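Long-range contacts in probable protein phosphatase 2C 50 (Oryza sativa subsp. japonica, PDB 5ZCG), which probably removes phosphate from phosphoserine and phosphothreonine in proteins, as a magnesium-dependent phosphatase of the PP2C family: residues A7-R12 against D311-I316; E15-S20 against G64-A69; G58-H63 against A146-V151; D163-L168 against A176-H181. The protein carries 5 engineered substitutions. One frame throughout, in Å; residues are numbered along the deposited sequence.

Contact 1 of 4, residues A7-R12 against D311-I316. With MG (magnesium ion), chain E.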
loop_
_atom_site.group_PDB
_atom_site.type_symbol
_atom_site.label_atom_id
_atom_site.label_comp_id
_atom_site.label_asym_id
_atom_site.label_seq_id
_atom_site.Cartn_x
_atom_site.Cartn_y
_atom_site.Cartn_z
ATOM N N ALA A 7 3.250 18.101 -8.502
ATOM C CA ALA A 7 2.565 17.701 -9.724
ATOM C C ALA A 7 2.114 16.253 -9.593
ATOM O O ALA A 7 2.910 15.384 -9.230
ATOM C CB ALA A 7 3.474 17.864 -10.943
ATOM N N SER A 8 0.844 15.992 -9.897
ATOM C CA SER A 8 0.300 14.645 -9.797
ATOM C C SER A 8 -0.700 14.388 -10.918
ATOM O O SER A 8 -1.449 15.285 -11.310
ATOM C CB SER A 8 -0.375 14.425 -8.443
ATOM O OG SER A 8 -1.714 14.877 -8.492
ATOM N N THR A 9 -0.698 13.158 -11.431
ATOM C CA THR A 9 -1.668 12.738 -12.434
ATOM C C THR A 9 -1.934 11.245 -12.308
ATOM O O THR A 9 -1.039 10.457 -11.989
ATOM C CB THR A 9 -1.204 13.052 -13.867
ATOM O OG1 THR A 9 -2.178 12.569 -14.802
ATOM C CG2 THR A 9 0.144 12.394 -14.166
ATOM N N ARG A 10 -3.183 10.865 -12.576
ATOM C CA ARG A 10 -3.507 9.454 -12.707
ATOM C C ARG A 10 -2.778 8.820 -13.885
ATOM O O ARG A 10 -2.613 7.595 -13.916
ATOM C CB ARG A 10 -5.021 9.285 -12.847
ATOM C CG ARG A 10 -5.558 9.589 -14.235
ATOM C CD ARG A 10 -7.079 9.643 -14.238
ATOM N NE ARG A 10 -7.601 10.141 -15.506
ATOM C CZ ARG A 10 -7.620 9.438 -16.636
ATOM N NH1 ARG A 10 -7.143 8.199 -16.657
ATOM N NH2 ARG A 10 -8.115 9.971 -17.744
ATOM N N GLY A 11 -2.320 9.631 -14.837
ATOM C CA GLY A 11 -1.552 9.101 -15.954
ATOM C C GLY A 11 -2.402 8.220 -16.846
ATOM O O GLY A 11 -3.573 8.511 -17.117
ATOM N N ARG A 12 -1.811 7.126 -17.314
ATOM C CA ARG A 12 -2.564 6.205 -18.157
ATOM C C ARG A 12 -3.391 5.219 -17.349
ATOM O O ARG A 12 -4.049 4.357 -17.942
ATOM C CB ARG A 12 -1.632 5.445 -19.109
ATOM C CG ARG A 12 -0.197 5.316 -18.647
ATOM C CD ARG A 12 0.678 4.701 -19.732
ATOM N NE ARG A 12 0.674 5.490 -20.958
ATOM C CZ ARG A 12 1.672 6.278 -21.349
ATOM N NH1 ARG A 12 2.768 6.393 -20.608
ATOM N NH2 ARG A 12 1.573 6.951 -22.487
ATOM N N ASP A 311 1.700 4.021 -14.367
ATOM C CA ASP A 311 1.050 4.221 -13.082
ATOM C C ASP A 311 0.631 5.672 -12.860
ATOM O O ASP A 311 0.944 6.581 -13.638
ATOM C CB ASP A 311 1.996 3.788 -11.962
ATOM C CG ASP A 311 1.274 3.351 -10.717
ATOM O OD1 ASP A 311 0.060 3.612 -10.585
ATOM O OD2 ASP A 311 1.937 2.752 -9.854
ATOM N N ASN A 312 -0.096 5.880 -11.762
ATOM C CA ASN A 312 -0.226 7.220 -11.217
ATOM C C ASN A 312 1.170 7.767 -10.945
ATOM O O ASN A 312 2.091 7.026 -10.591
ATOM C CB ASN A 312 -1.030 7.213 -9.912
ATOM C CG ASN A 312 -2.388 6.540 -10.044
ATOM O OD1 ASN A 312 -2.953 6.072 -9.053
ATOM N ND2 ASN A 312 -2.926 6.504 -11.259
ATOM N N ILE A 313 1.331 9.071 -11.127
ATOM C CA ILE A 313 2.607 9.735 -10.911
ATOM C C ILE A 313 2.370 10.916 -9.985
ATOM O O ILE A 313 1.511 11.759 -10.260
ATOM C CB ILE A 313 3.249 10.209 -12.230
ATOM C CG1 ILE A 313 3.385 9.048 -13.224
ATOM C CG2 ILE A 313 4.610 10.837 -11.952
ATOM C CD1 ILE A 313 3.532 9.499 -14.680
ATOM N N THR A 314 3.125 10.978 -8.894
ATOM C CA THR A 314 3.050 12.100 -7.970
ATOM C C THR A 314 4.465 12.502 -7.600
ATOM O O THR A 314 5.275 11.653 -7.223
ATOM C CB THR A 314 2.236 11.750 -6.723
ATOM O OG1 THR A 314 0.864 11.602 -7.100
ATOM C CG2 THR A 314 2.341 12.857 -5.678
ATOM N N VAL A 315 4.765 13.789 -7.746
ATOM C CA VAL A 315 6.101 14.323 -7.532
ATOM C C VAL A 315 5.980 15.601 -6.717
ATOM O O VAL A 315 5.254 16.525 -7.100
ATOM C CB VAL A 315 6.828 14.609 -8.866
ATOM C CG1 VAL A 315 8.249 15.088 -8.610
ATOM C CG2 VAL A 315 6.821 13.369 -9.786
ATOM N N ILE A 316 6.697 15.659 -5.602
ATOM C CA ILE A 316 6.899 16.886 -4.848
ATOM C C ILE A 316 8.371 17.243 -4.949
ATOM O O ILE A 316 9.240 16.398 -4.694
ATOM C CB ILE A 316 6.482 16.746 -3.374
ATOM C CG1 ILE A 316 5.000 16.392 -3.239
ATOM C CG2 ILE A 316 6.780 18.042 -2.633
ATOM C CD1 ILE A 316 4.562 16.190 -1.789
HETATM MG MG MG E . 2.399 3.490 -7.882
HETATM O O HOH W 1 0.788 7.129 -16.360
HETATM O O HOH W 2 2.224 5.574 -8.191
HETATM O O HOH W 3 2.492 1.605 -7.635
HETATM O O HOH W 4 0.403 3.011 -7.994
#

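Contact 2 of 4, residues E15-S20 against G64-A69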
loop_
_atom_site.group_PDB
_atom_site.type_symbol
_atom_site.label_atom_id
_atom_site.label_comp_id
_atom_site.label_asym_id
_atom_site.label_seq_id
_atom_site.Cartn_x
_atom_site.Cartn_y
_atom_site.Cartn_z
ATOM N N GLU A 15 -8.131 5.244 -12.624
ATOM C CA GLU A 15 -8.428 6.139 -11.515
ATOM C C GLU A 15 -7.160 6.539 -10.770
ATOM O O GLU A 15 -6.137 5.848 -10.804
ATOM C CB GLU A 15 -9.442 5.506 -10.555
ATOM C CG GLU A 15 -10.877 5.682 -11.034
ATOM C CD GLU A 15 -11.633 4.375 -11.146
ATOM O OE1 GLU A 15 -12.600 4.322 -11.933
ATOM O OE2 GLU A 15 -11.277 3.410 -10.435
ATOM N N MET A 16 -7.257 7.668 -10.075
ATOM C CA MET A 16 -6.151 8.221 -9.305
ATOM C C MET A 16 -6.178 7.675 -7.881
ATOM O O MET A 16 -7.170 7.846 -7.162
ATOM C CB MET A 16 -6.230 9.745 -9.279
ATOM C CG MET A 16 -5.150 10.392 -8.447
ATOM S SD MET A 16 -3.510 9.930 -9.021
ATOM C CE MET A 16 -2.622 11.467 -8.749
ATOM N N GLU A 17 -5.080 7.039 -7.469
ATOM C CA GLU A 17 -4.945 6.525 -6.113
ATOM C C GLU A 17 -3.693 7.026 -5.413
ATOM O O GLU A 17 -3.423 6.601 -4.282
ATOM C CB GLU A 17 -4.958 4.991 -6.118
ATOM C CG GLU A 17 -6.230 4.415 -6.729
ATOM C CD GLU A 17 -6.205 2.904 -6.819
ATOM O OE1 GLU A 17 -7.292 2.304 -6.946
ATOM O OE2 GLU A 17 -5.102 2.318 -6.766
ATOM N N ASP A 18 -2.916 7.890 -6.055
ATOM C CA ASP A 18 -1.860 8.622 -5.378
ATOM C C ASP A 18 -2.473 9.782 -4.604
ATOM O O ASP A 18 -3.469 10.378 -5.027
ATOM C CB ASP A 18 -0.853 9.177 -6.390
ATOM C CG ASP A 18 0.246 8.194 -6.755
ATOM O OD1 ASP A 18 0.127 6.990 -6.446
ATOM O OD2 ASP A 18 1.232 8.639 -7.384
ATOM N N ALA A 19 -1.871 10.095 -3.457
ATOM C CA ALA A 19 -2.214 11.280 -2.687
ATOM C C ALA A 19 -0.924 11.950 -2.237
ATOM O O ALA A 19 0.148 11.335 -2.216
ATOM C CB ALA A 19 -3.094 10.946 -1.474
ATOM N N SER A 20 -1.038 13.223 -1.867
ATOM C CA SER A 20 0.131 13.966 -1.428
ATOM C C SER A 20 -0.281 14.991 -0.383
ATOM O O SER A 20 -1.449 15.378 -0.282
ATOM C CB SER A 20 0.833 14.641 -2.610
ATOM O OG SER A 20 0.052 15.707 -3.114
ATOM N N GLY A 64 -5.337 -0.932 -4.145
ATOM C CA GLY A 64 -6.653 -1.431 -3.790
ATOM C C GLY A 64 -7.732 -0.375 -3.728
ATOM O O GLY A 64 -8.900 -0.710 -3.497
ATOM N N GLY A 65 -7.385 0.875 -3.961
ATOM C CA GLY A 65 -8.288 1.993 -3.773
ATOM C C GLY A 65 -7.499 3.215 -3.361
ATOM O O GLY A 65 -6.293 3.156 -3.122
ATOM N N ALA A 66 -8.202 4.341 -3.271
ATOM C CA ALA A 66 -7.584 5.602 -2.881
ATOM C C ALA A 66 -7.796 5.947 -1.407
ATOM O O ALA A 66 -7.223 6.934 -0.929
ATOM C CB ALA A 66 -8.116 6.744 -3.748
ATOM N N GLU A 67 -8.556 5.142 -0.660
ATOM C CA GLU A 67 -9.051 5.609 0.631
ATOM C C GLU A 67 -7.948 5.669 1.682
ATOM O O GLU A 67 -7.930 6.586 2.510
ATOM C CB GLU A 67 -10.186 4.704 1.117
ATOM C CG GLU A 67 -11.434 4.713 0.245
ATOM C CD GLU A 67 -11.332 3.758 -0.932
ATOM O OE1 GLU A 67 -12.042 3.976 -1.935
ATOM O OE2 GLU A 67 -10.540 2.795 -0.858
ATOM N N VAL A 68 -7.009 4.724 1.659
ATOM C CA VAL A 68 -5.939 4.751 2.655
ATOM C C VAL A 68 -4.912 5.829 2.323
ATOM O O VAL A 68 -4.401 6.508 3.218
ATOM C CB VAL A 68 -5.296 3.358 2.798
ATOM C CG1 VAL A 68 -4.112 3.400 3.762
ATOM C CG2 VAL A 68 -6.329 2.350 3.279
ATOM N N ALA A 69 -4.613 6.030 1.039
ATOM C CA ALA A 69 -3.723 7.128 0.665
ATOM C C ALA A 69 -4.305 8.481 1.069
ATOM O O ALA A 69 -3.587 9.352 1.581
ATOM C CB ALA A 69 -3.442 7.086 -0.839
#

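Contact 3 of 4, residues G58-H63 against A146-V151. With MG (magnesium ion), chain F; MG (magnesium ion), chain E.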
loop_
_atom_site.group_PDB
_atom_site.type_symbol
_atom_site.label_atom_id
_atom_site.label_comp_id
_atom_site.label_asym_id
_atom_site.label_seq_id
_atom_site.Cartn_x
_atom_site.Cartn_y
_atom_site.Cartn_z
ATOM N N GLY A 58 4.649 14.858 2.049
ATOM C CA GLY A 58 4.400 13.434 2.005
ATOM C C GLY A 58 3.809 12.968 0.695
ATOM O O GLY A 58 2.988 13.664 0.092
ATOM N N VAL A 59 4.212 11.780 0.257
ATOM C CA VAL A 59 3.617 11.124 -0.899
ATOM C C VAL A 59 3.115 9.761 -0.450
ATOM O O VAL A 59 3.856 8.992 0.182
ATOM C CB VAL A 59 4.612 11.005 -2.068
ATOM C CG1 VAL A 59 4.058 10.089 -3.168
ATOM C CG2 VAL A 59 4.926 12.392 -2.626
ATOM N N PHE A 60 1.853 9.469 -0.776
ATOM C CA PHE A 60 1.159 8.268 -0.325
ATOM C C PHE A 60 0.599 7.563 -1.552
ATOM O O PHE A 60 -0.355 8.043 -2.169
ATOM C CB PHE A 60 0.050 8.626 0.663
ATOM C CG PHE A 60 0.443 9.708 1.633
ATOM C CD1 PHE A 60 1.198 9.408 2.753
ATOM C CD2 PHE A 60 0.089 11.027 1.402
ATOM C CE1 PHE A 60 1.578 10.398 3.638
ATOM C CE2 PHE A 60 0.464 12.022 2.280
ATOM C CZ PHE A 60 1.209 11.708 3.403
ATOM N N ASP A 61 1.183 6.428 -1.897
ATOM C CA ASP A 61 0.813 5.678 -3.092
ATOM C C ASP A 61 -0.172 4.595 -2.658
ATOM O O ASP A 61 0.219 3.582 -2.077
ATOM C CB ASP A 61 2.072 5.118 -3.749
ATOM C CG ASP A 61 1.794 4.318 -5.007
ATOM O OD1 ASP A 61 0.620 4.025 -5.324
ATOM O OD2 ASP A 61 2.785 3.979 -5.684
ATOM N N GLY A 62 -1.455 4.820 -2.937
ATOM C CA GLY A 62 -2.468 3.853 -2.566
ATOM C C GLY A 62 -2.593 2.721 -3.574
ATOM O O GLY A 62 -2.317 2.879 -4.762
ATOM N N HIS A 63 -2.966 1.547 -3.066
ATOM C CA HIS A 63 -3.324 0.387 -3.872
ATOM C C HIS A 63 -4.598 -0.221 -3.297
ATOM O O HIS A 63 -4.912 -0.046 -2.115
ATOM C CB HIS A 63 -2.200 -0.662 -3.919
ATOM C CG HIS A 63 -1.694 -1.067 -2.571
ATOM N ND1 HIS A 63 -0.576 -0.501 -1.995
ATOM C CD2 HIS A 63 -2.163 -1.970 -1.677
ATOM C CE1 HIS A 63 -0.375 -1.041 -0.807
ATOM N NE2 HIS A 63 -1.323 -1.936 -0.590
ATOM N N ALA A 146 3.846 5.380 2.298
ATOM C CA ALA A 146 3.938 6.650 3.004
ATOM C C ALA A 146 5.408 7.027 3.030
ATOM O O ALA A 146 6.194 6.389 3.733
ATOM C CB ALA A 146 3.364 6.549 4.419
ATOM N N VAL A 147 5.790 8.039 2.262
ATOM C CA VAL A 147 7.126 8.603 2.363
ATOM C C VAL A 147 6.952 10.055 2.781
ATOM O O VAL A 147 6.281 10.832 2.089
ATOM C CB VAL A 147 7.932 8.456 1.054
ATOM C CG1 VAL A 147 7.221 9.088 -0.136
ATOM C CG2 VAL A 147 9.338 9.019 1.220
ATOM N N VAL A 148 7.482 10.403 3.951
ATOM C CA VAL A 148 7.293 11.742 4.485
ATOM C C VAL A 148 8.646 12.339 4.833
ATOM O O VAL A 148 9.589 11.640 5.217
ATOM C CB VAL A 148 6.341 11.765 5.710
ATOM C CG1 VAL A 148 5.093 10.911 5.448
ATOM C CG2 VAL A 148 7.055 11.321 6.973
ATOM N N ALA A 149 8.727 13.653 4.671
ATOM C CA ALA A 149 9.910 14.439 4.971
ATOM C C ALA A 149 9.485 15.614 5.836
ATOM O O ALA A 149 8.688 16.457 5.409
ATOM C CB ALA A 149 10.594 14.925 3.693
ATOM N N LEU A 150 9.989 15.640 7.060
ATOM C CA LEU A 150 9.920 16.810 7.912
ATOM C C LEU A 150 11.098 17.705 7.563
ATOM O O LEU A 150 12.247 17.255 7.557
ATOM C CB LEU A 150 9.956 16.391 9.384
ATOM C CG LEU A 150 10.007 17.465 10.468
ATOM C CD1 LEU A 150 9.286 16.948 11.703
ATOM C CD2 LEU A 150 11.443 17.838 10.798
ATOM N N VAL A 151 10.813 18.958 7.245
ATOM C CA VAL A 151 11.826 19.917 6.839
ATOM C C VAL A 151 11.823 21.053 7.849
ATOM O O VAL A 151 10.769 21.625 8.147
ATOM C CB VAL A 151 11.573 20.451 5.417
ATOM C CG1 VAL A 151 12.618 21.488 5.059
ATOM C CG2 VAL A 151 11.552 19.299 4.405
HETATM MG MG MG F . -1.014 2.980 -6.449
HETATM MG MG MG E . 2.399 3.490 -7.882
HETATM O O HOH W 3 2.492 1.605 -7.635
HETATM O O HOH W 4 0.403 3.011 -7.994
HETATM O O HOH W 2 2.224 5.574 -8.191
HETATM O O HOH W 5 0.057 1.012 -6.560
HETATM O O HOH W 6 -2.766 2.369 -7.797
#

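Contact 4 of 4, residues D163-L168 against A176-H181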
loop_
_atom_site.group_PDB
_atom_site.type_symbol
_atom_site.label_atom_id
_atom_site.label_comp_id
_atom_site.label_asym_id
_atom_site.label_seq_id
_atom_site.Cartn_x
_atom_site.Cartn_y
_atom_site.Cartn_z
ATOM N N ASP A 163 7.306 1.417 -1.161
ATOM C CA ASP A 163 8.214 1.551 -2.294
ATOM C C ASP A 163 8.127 2.910 -2.976
ATOM O O ASP A 163 8.619 3.063 -4.099
ATOM C CB ASP A 163 7.988 0.427 -3.312
ATOM C CG ASP A 163 6.580 0.402 -3.870
ATOM O OD1 ASP A 163 5.833 1.390 -3.711
ATOM O OD2 ASP A 163 6.210 -0.634 -4.464
ATOM N N SER A 164 7.497 3.895 -2.346
ATOM C CA SER A 164 7.765 5.260 -2.750
ATOM C C SER A 164 9.156 5.648 -2.249
ATOM O O SER A 164 9.772 4.946 -1.435
ATOM C CB SER A 164 6.695 6.206 -2.213
ATOM O OG SER A 164 5.410 5.889 -2.726
ATOM N N ARG A 165 9.670 6.768 -2.748
ATOM C CA ARG A 165 11.057 7.105 -2.467
ATOM C C ARG A 165 11.237 8.615 -2.389
ATOM O O ARG A 165 10.548 9.381 -3.069
ATOM C CB ARG A 165 11.979 6.503 -3.531
ATOM C CG ARG A 165 13.461 6.601 -3.235
ATOM C CD ARG A 165 14.259 6.190 -4.457
ATOM N NE ARG A 165 13.894 4.846 -4.905
ATOM C CZ ARG A 165 14.103 4.383 -6.133
ATOM N NH1 ARG A 165 14.677 5.155 -7.046
ATOM N NH2 ARG A 165 13.740 3.146 -6.448
ATOM N N ILE A 166 12.165 9.035 -1.532
ATOM C CA ILE A 166 12.610 10.420 -1.467
ATOM C C ILE A 166 14.108 10.455 -1.730
ATOM O O ILE A 166 14.863 9.620 -1.221
ATOM C CB ILE A 166 12.276 11.082 -0.115
ATOM C CG1 ILE A 166 12.917 12.470 -0.045
ATOM C CG2 ILE A 166 12.743 10.213 1.027
ATOM C CD1 ILE A 166 12.482 13.287 1.136
ATOM N N VAL A 167 14.531 11.405 -2.555
ATOM C CA VAL A 167 15.930 11.567 -2.920
ATOM C C VAL A 167 16.327 13.010 -2.646
ATOM O O VAL A 167 15.536 13.936 -2.862
ATOM C CB VAL A 167 16.183 11.190 -4.398
ATOM C CG1 VAL A 167 17.658 11.337 -4.749
ATOM C CG2 VAL A 167 15.722 9.767 -4.664
ATOM N N LEU A 168 17.534 13.196 -2.129
ATOM C CA LEU A 168 18.102 14.516 -1.927
ATOM C C LEU A 168 19.118 14.788 -3.027
ATOM O O LEU A 168 19.896 13.908 -3.400
ATOM C CB LEU A 168 18.762 14.615 -0.550
ATOM C CG LEU A 168 19.810 15.703 -0.327
ATOM C CD1 LEU A 168 19.133 17.038 -0.089
ATOM C CD2 LEU A 168 20.722 15.338 0.839
ATOM N N ALA A 176 20.227 8.883 -1.695
ATOM C CA ALA A 176 18.993 8.193 -1.345
ATOM C C ALA A 176 18.715 8.361 0.145
ATOM O O ALA A 176 19.536 7.976 0.984
ATOM C CB ALA A 176 19.085 6.716 -1.717
ATOM N N LEU A 177 17.559 8.939 0.475
ATOM C CA LEU A 177 17.150 9.134 1.860
ATOM C C LEU A 177 16.172 8.069 2.330
ATOM O O LEU A 177 15.691 8.136 3.467
ATOM C CB LEU A 177 16.536 10.527 2.038
ATOM C CG LEU A 177 17.496 11.706 1.847
ATOM C CD1 LEU A 177 16.857 13.008 2.304
ATOM C CD2 LEU A 177 18.807 11.467 2.582
ATOM N N SER A 178 15.881 7.086 1.485
ATOM C CA SER A 178 14.967 6.008 1.814
ATOM C C SER A 178 15.313 4.820 0.931
ATOM O O SER A 178 15.657 4.995 -0.243
ATOM C CB SER A 178 13.508 6.429 1.601
ATOM O OG SER A 178 13.204 6.566 0.218
ATOM N N ILE A 179 15.227 3.622 1.498
ATOM C CA ILE A 179 15.471 2.387 0.765
ATOM C C ILE A 179 14.131 1.691 0.579
ATOM O O ILE A 179 13.428 1.412 1.559
ATOM C CB ILE A 179 16.476 1.482 1.492
ATOM C CG1 ILE A 179 17.764 2.252 1.790
ATOM C CG2 ILE A 179 16.792 0.259 0.652
ATOM C CD1 ILE A 179 18.041 2.424 3.265
ATOM N N ASP A 180 13.791 1.401 -0.677
ATOM C CA ASP A 180 12.510 0.788 -1.005
ATOM C C ASP A 180 12.307 -0.498 -0.220
ATOM O O ASP A 180 13.216 -1.323 -0.101
ATOM C CB ASP A 180 12.432 0.491 -2.505
ATOM C CG ASP A 180 12.503 1.744 -3.358
ATOM O OD1 ASP A 180 12.714 2.842 -2.797
ATOM O OD2 ASP A 180 12.351 1.625 -4.594
ATOM N N HIS A 181 11.101 -0.665 0.321
ATOM C CA HIS A 181 10.743 -1.898 1.016
ATOM C C HIS A 181 10.218 -2.891 -0.016
ATOM O O HIS A 181 9.013 -3.074 -0.205
ATOM C CB HIS A 181 9.732 -1.624 2.122
ATOM C CG HIS A 181 10.296 -0.832 3.257
ATOM N ND1 HIS A 181 9.711 0.325 3.721
ATOM C CD2 HIS A 181 11.411 -1.017 4.003
ATOM C CE1 HIS A 181 10.432 0.811 4.717
ATOM N NE2 HIS A 181 11.471 0.017 4.906
HETATM O O HOH W 7 9.964 1.928 -5.989
HETATM O O HOH W 8 12.123 4.190 -0.714
#

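Contact 1 of 4, residues A7-R12 against D311-I316
ND2 of Asn312 serves two carbonyls: it gives a hydrogen bond of 2.9 Å to Arg10 O and a weak one to Glu15 O. Arg10 O lies close to the plane of the amide, yet the donor meets that oxygen from the side, at a C=O...N angle of 110°. CG of Asn312 stands anti to its own carbonyl carbon (chi1 -54°), which carries the amide across to the turn after Thr9. Its other end is held too, since OD1 accepts from Glu17 N, and this fixes the rotation of the group.

Beyond this bond the backbones run antiparallel. Ala7 and Val315 exchange two hydrogen bonds, as do Thr9 and Ile313, with Thr9 N 2.9 Å from Ile313 O. Strand 3-9 is thereby added as an outer strand to the five-stranded sheet, one layer of the PP2C beta sandwich. Between these pairs Ser8 CB sits 3.4 Å from Thr314 OG1, a hydroxyl hydrogen-bonded to Asp18. On the opposite face Thr9 CG2 comes 4.3 Å from Ile313 CB, and both residues pack on helix 291-306.

Thr9 OG1 accepts from Gly11 N at 2.9 Å, an ST turn that bends the chain as it leaves the strand. Water 1 then joins Arg12 N to Asp311 O. Asp311 points its CB away from the 7-12 segment, and its OD2 binds a magnesium ion at 2.2 Å, a site completed by Asp61, Asp249 and waters.

Contact 2 of 4, residues E15-S20 against G64-A69
Glu17 lays its side chain along the backbone of Gly65, while Ala19 and Ala69 meet methyl to methyl further on. With CG anti to the carbonyl carbon of Glu17 (chi1 -58°) and the chain extended beyond it, CG rests 3.8 Å from Gly65 C. The carboxylate passes over the peptide, OE1 lying 3.3 Å from Gly65 N at an angle too poor for a hydrogen bond. OE2 instead hydrogen-bonds to a polar side chain of another protein chain, and Gly64 N also donates to a polar side chain of that chain, making this corner part of an interface.

The glycines belong to the DGHGG sequence of PP2C phosphatases, the link between metal-binding strand 53-63 and helix 67-91. Gly65 has backbone angles at which a CB would be jammed against the preceding carbonyl oxygen. The helix start is thus brought up against the beginning of strand 18-28 by small residues. Ala66 CB touches Met16 O at 3.7 Å and also reaches Glu17 CA. Ala69 CB points toward the strand, 3.5 Å from Glu17 O. Its distance to Ala19 CB is 3.9 Å.

Cutting Glu17 back to an alanine would strip CG and the carboxylate from the Gly65 peptide and is likely to leave the polar side chain of the other protein without its carboxylate mate. The carbonyl of Glu17 is tied separately, to Gly62.

Contact 3 of 4, residues G58-H63 against A146-V151
Val59 and Val147 form an antiparallel hydrogen-bonded pair, Val59 N to Val147 O at 2.9 Å and Val147 N to Val59 O at 3.0 Å, on strands whose directions differ by 178°. Next to it Gly58 faces Val148 as a non-hydrogen-bonded pair, and Gly58 CA comes 3.2 Å from Val147 O in a CA-H...O contact. These are central strands of the second sheet of the sandwich.

On one face Val147 CG1, held between the backbone N and carbonyl carbon (chi1 57°), lies against Val59 CB at 3.8 Å. On the other the Phe60 ring folds back over its own strand, with Gly58 C above one face toward the rim. A side chain on Gly58 would collide with that ring. Ala146 CB meets the ring edge in plane, 4.0 Å from Phe60 CD1, whereas Val148 CG1 approaches Phe60 CE1 obliquely. Helix 67-91 supplies Cys72, Arg73 and Ile76 to the same ring.

Past Phe60 the 58-63 strand turns from core to metal site. Asp61 bridges two magnesium ions, OD1 binding one at 2.2 Å and OD2 the other at 2.3 Å, and Gly62 O joins the first. Water 4 bridges the same pair. The chemistry divides accordingly: apolar side chains and paired backbone bury the strand around Gly58 to Phe60, and the next two residues, Asp61 and Gly62, turn oxygens to the two ions.

Contact 4 of 4, residues D163-L168 against A176-H181
Arg165 takes hold of Asp180 side-on with two nitrogens: NE donates to OD1 at 3.1 Å and NH2 to OD2 at 2.8 Å, both nearly straight. The carboxylate oxygens are met on their syn sides and lie near the guanidinium plane, although the two flat groups are turned 26° apart. A bend at chi3 of Arg165 (-56°) brings this edge round to the aspartate. Its NH1 bonds to Asn257 and the guanidinium makes a cation-pi contact with Trp252. A leucine at Arg165 would probably leave the Asp180 carboxylate without its counter-charge, held here by waters 7 and 8 and less firmly fixed in rotation.

Those two waters form the next layer. Water 8 donates to Asp180 OD1 and to Ser164 O while accepting from Ser178 OG; water 7 ties Asp180 OD2 to Asp163 O. Ser178 OG also accepts from Ile166 N at 3.2 Å, taking the place of a backbone acceptor.

Strands 165-170 and 173-176 make a beta hairpin. Ala176 still pairs with Val167 at its end; from Leu177 on the chain continues alongside the first arm without regular pairing. Leu177 N bonds to Ile166 O at 3.3 Å. Beside this bond Leu177 CB touches Ile166 CG2 at 3.9 Å and Leu177 CD1 reaches Leu168 CB at 3.8 Å, in a core shared with Val158 and Leu244. Farther out, Lys182 salt-bridges Asp163, and Glu231 holds His181 NE2.

In the fold
From the N terminus, contact 1 opens first and shuts last: strand 3-9 pairs with strand 313-319, so the other three contacts all lie within one long loop of chain. Contact 2 brings the start of strand 18-28 to the head of helix 67-91. Contact 3 opens at 58-63, before contact 2 has closed, and closes at 146-151, so these two cross. Contact 4 follows in series as a short local closure. Strand 165-170 lies in the sheet of contact 1, while contact 3 lies in the other sheet; Ile316 on Val59 and Ile166 on Ala149 join the layers. Contacts 1 and 3 share a magnesium ion.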